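Side-chain contact in flagellar brake protein YcgR (Escherichia coli K-12, PDB 5Y6H), which acts as a flagellar brake that, when bound to c-di-GMP, slows the flagellar motor and so reduces motility: residues 8-13 with 17-22. Sequence-based numbering, arbitrary orientation.
Sequences FLKQNP and LGVLRD
Lys10 turns twice near the start of its side chain, at chi1 (-48°) and again at chi2, and its CG faces Val19 on the helix. The motif is an edge strand running through a helix N-cap: strand 9-10, at the edge of the sheet, leads into helix 13-26. Both belong to the PilZN domain, the N-terminal part of YcgR that is involved in FliG binding. Val19 has CG1 anti to its backbone N (chi1 174°), which leaves CG2 as the branch directed at the lysine. Lys10 CG and Val19 CG2 lie 4.3 Å apart, a loose aliphatic contact. Past CG the lysine chain is near extended at chi3, and CD and NZ lie farther from Val19 CG2 than CG does.

Strand 9-10 pairs antiparallel with strand 108-111, with backbone hydrogen bonds between Lys10 and Leu108 and between Phe8 and Phe110. Val19 also touches Leu108 and Val82, so it packs against the sheet as well as the lysine. The two segments bury 125 Å² between them, both sides summed.

Asn12 is the N-cap: its OD1 takes a hydrogen bond from Ala15 N and a weak one from Leu14 N. Pro13 opens the first turn. Its carbonyl is the acceptor of an i to i+4 helical bond, with Leu17 N at 3.1 Å from Pro13 O and an N-H...O angle of 163°. The Leu17 side chain touches Ile46 and Pro48, while its CB stays 3.4 Å from Pro13 O.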
loop_
_atom_site.group_PDB
_atom_site.type_symbol
_atom_site.label_atom_id
_atom_site.label_comp_id
_atom_site.label_asym_id
_atom_site.label_seq_id
_atom_site.Cartn_x
_atom_site.Cartn_y
_atom_site.Cartn_z
ATOM N N PHE A 8 -6.148 -12.187 -11.961
ATOM C CA PHE A 8 -5.348 -11.042 -11.548
ATOM C C PHE A 8 -4.682 -11.234 -10.183
ATOM O O PHE A 8 -4.231 -10.253 -9.583
ATOM C CB PHE A 8 -6.221 -9.788 -11.540
ATOM C CG PHE A 8 -7.061 -9.636 -12.775
ATOM C CD1 PHE A 8 -6.465 -9.433 -14.009
ATOM C CD2 PHE A 8 -8.444 -9.710 -12.708
ATOM C CE1 PHE A 8 -7.232 -9.297 -15.154
ATOM C CE2 PHE A 8 -9.217 -9.573 -13.850
ATOM C CZ PHE A 8 -8.609 -9.367 -15.074
ATOM N N LEU A 9 -4.600 -12.472 -9.698
ATOM C CA LEU A 9 -4.059 -12.764 -8.376
ATOM C C LEU A 9 -2.574 -13.094 -8.466
ATOM O O LEU A 9 -2.170 -13.956 -9.251
ATOM C CB LEU A 9 -4.817 -13.931 -7.738
ATOM C CG LEU A 9 -4.578 -14.237 -6.253
ATOM C CD1 LEU A 9 -4.371 -12.968 -5.429
ATOM C CD2 LEU A 9 -5.728 -15.067 -5.700
ATOM N N LYS A 10 -1.766 -12.398 -7.670
ATOM C CA LYS A 10 -0.366 -12.756 -7.463
ATOM C C LYS A 10 -0.209 -13.363 -6.075
ATOM O O LYS A 10 -0.591 -12.743 -5.076
ATOM C CB LYS A 10 0.546 -11.540 -7.616
ATOM C CG LYS A 10 0.259 -10.723 -8.855
ATOM C CD LYS A 10 0.346 -11.593 -10.102
ATOM C CE LYS A 10 0.590 -10.768 -11.352
ATOM N NZ LYS A 10 1.433 -11.490 -12.352
ATOM N N GLN A 11 0.361 -14.562 -6.013
ATOM C CA GLN A 11 0.364 -15.341 -4.783
ATOM C C GLN A 11 1.750 -15.660 -4.238
ATOM O O GLN A 11 1.934 -15.665 -3.018
ATOM C CB GLN A 11 -0.417 -16.645 -5.006
ATOM C CG GLN A 11 -1.916 -16.489 -4.804
ATOM C CD GLN A 11 -2.590 -17.801 -4.477
ATOM O OE1 GLN A 11 -2.746 -18.670 -5.335
ATOM N NE2 GLN A 11 -2.961 -17.968 -3.219
ATOM N N ASN A 12 2.743 -15.947 -5.112
ATOM C CA ASN A 12 4.033 -16.246 -4.497
ATOM C C ASN A 12 4.805 -14.955 -4.209
ATOM O O ASN A 12 4.555 -13.921 -4.837
ATOM C CB ASN A 12 4.851 -17.189 -5.394
ATOM C CG ASN A 12 5.519 -16.485 -6.563
ATOM O OD1 ASN A 12 6.462 -15.716 -6.388
ATOM N ND2 ASN A 12 5.046 -16.772 -7.770
ATOM N N PRO A 13 5.736 -14.971 -3.247
ATOM C CA PRO A 13 6.344 -13.701 -2.809
ATOM C C PRO A 13 7.183 -13.015 -3.876
ATOM O O PRO A 13 7.334 -11.788 -3.819
ATOM C CB PRO A 13 7.200 -14.104 -1.597
ATOM C CG PRO A 13 6.821 -15.511 -1.269
ATOM C CD PRO A 13 6.243 -16.129 -2.486
ATOM N N LEU A 17 6.341 -9.105 -4.886
ATOM C CA LEU A 17 7.369 -8.076 -4.785
ATOM C C LEU A 17 7.622 -7.412 -6.135
ATOM O O LEU A 17 7.870 -6.204 -6.200
ATOM C CB LEU A 17 8.658 -8.675 -4.217
ATOM C CG LEU A 17 9.790 -7.698 -3.880
ATOM C CD1 LEU A 17 9.321 -6.687 -2.853
ATOM C CD2 LEU A 17 11.006 -8.447 -3.367
ATOM N N GLY A 18 7.546 -8.180 -7.226
ATOM C CA GLY A 18 7.771 -7.597 -8.541
ATOM C C GLY A 18 6.795 -6.483 -8.871
ATOM O O GLY A 18 7.182 -5.450 -9.423
ATOM N N VAL A 19 5.519 -6.670 -8.527
ATOM C CA VAL A 19 4.529 -5.624 -8.766
ATOM C C VAL A 19 4.815 -4.412 -7.890
ATOM O O VAL A 19 4.689 -3.263 -8.332
ATOM C CB VAL A 19 3.106 -6.163 -8.530
ATOM C CG1 VAL A 19 2.084 -5.034 -8.643
ATOM C CG2 VAL A 19 2.785 -7.281 -9.511
ATOM N N LEU A 20 5.201 -4.650 -6.633
ATOM C CA LEU A 20 5.481 -3.547 -5.721
ATOM C C LEU A 20 6.681 -2.735 -6.191
ATOM O O LEU A 20 6.706 -1.507 -6.041
ATOM C CB LEU A 20 5.711 -4.085 -4.309
ATOM C CG LEU A 20 4.490 -4.711 -3.629
ATOM C CD1 LEU A 20 4.888 -5.354 -2.307
ATOM C CD2 LEU A 20 3.387 -3.679 -3.420
ATOM N N ARG A 21 7.688 -3.406 -6.764
ATOM C CA ARG A 21 8.829 -2.689 -7.327
ATOM C C ARG A 21 8.390 -1.768 -8.458
ATOM O O ARG A 21 8.851 -0.623 -8.548
ATOM C CB ARG A 21 9.888 -3.676 -7.829
ATOM C CG ARG A 21 10.451 -4.607 -6.766
ATOM C CD ARG A 21 11.820 -4.164 -6.297
ATOM N NE ARG A 21 12.496 -5.205 -5.530
ATOM C CZ ARG A 21 13.375 -4.957 -4.567
ATOM N NH1 ARG A 21 13.676 -3.703 -4.259
ATOM N NH2 ARG A 21 13.953 -5.957 -3.913
ATOM N N ASP A 22 7.503 -2.251 -9.333
ATOM C CA ASP A 22 6.987 -1.413 -10.413
ATOM C C ASP A 22 6.165 -0.253 -9.863
ATOM O O ASP A 22 6.231 0.867 -10.386
ATOM C CB ASP A 22 6.136 -2.247 -11.373
ATOM C CG ASP A 22 6.966 -3.028 -12.377
ATOM O OD1 ASP A 22 8.196 -2.824 -12.443
ATOM O OD2 ASP A 22 6.378 -3.851 -13.110
#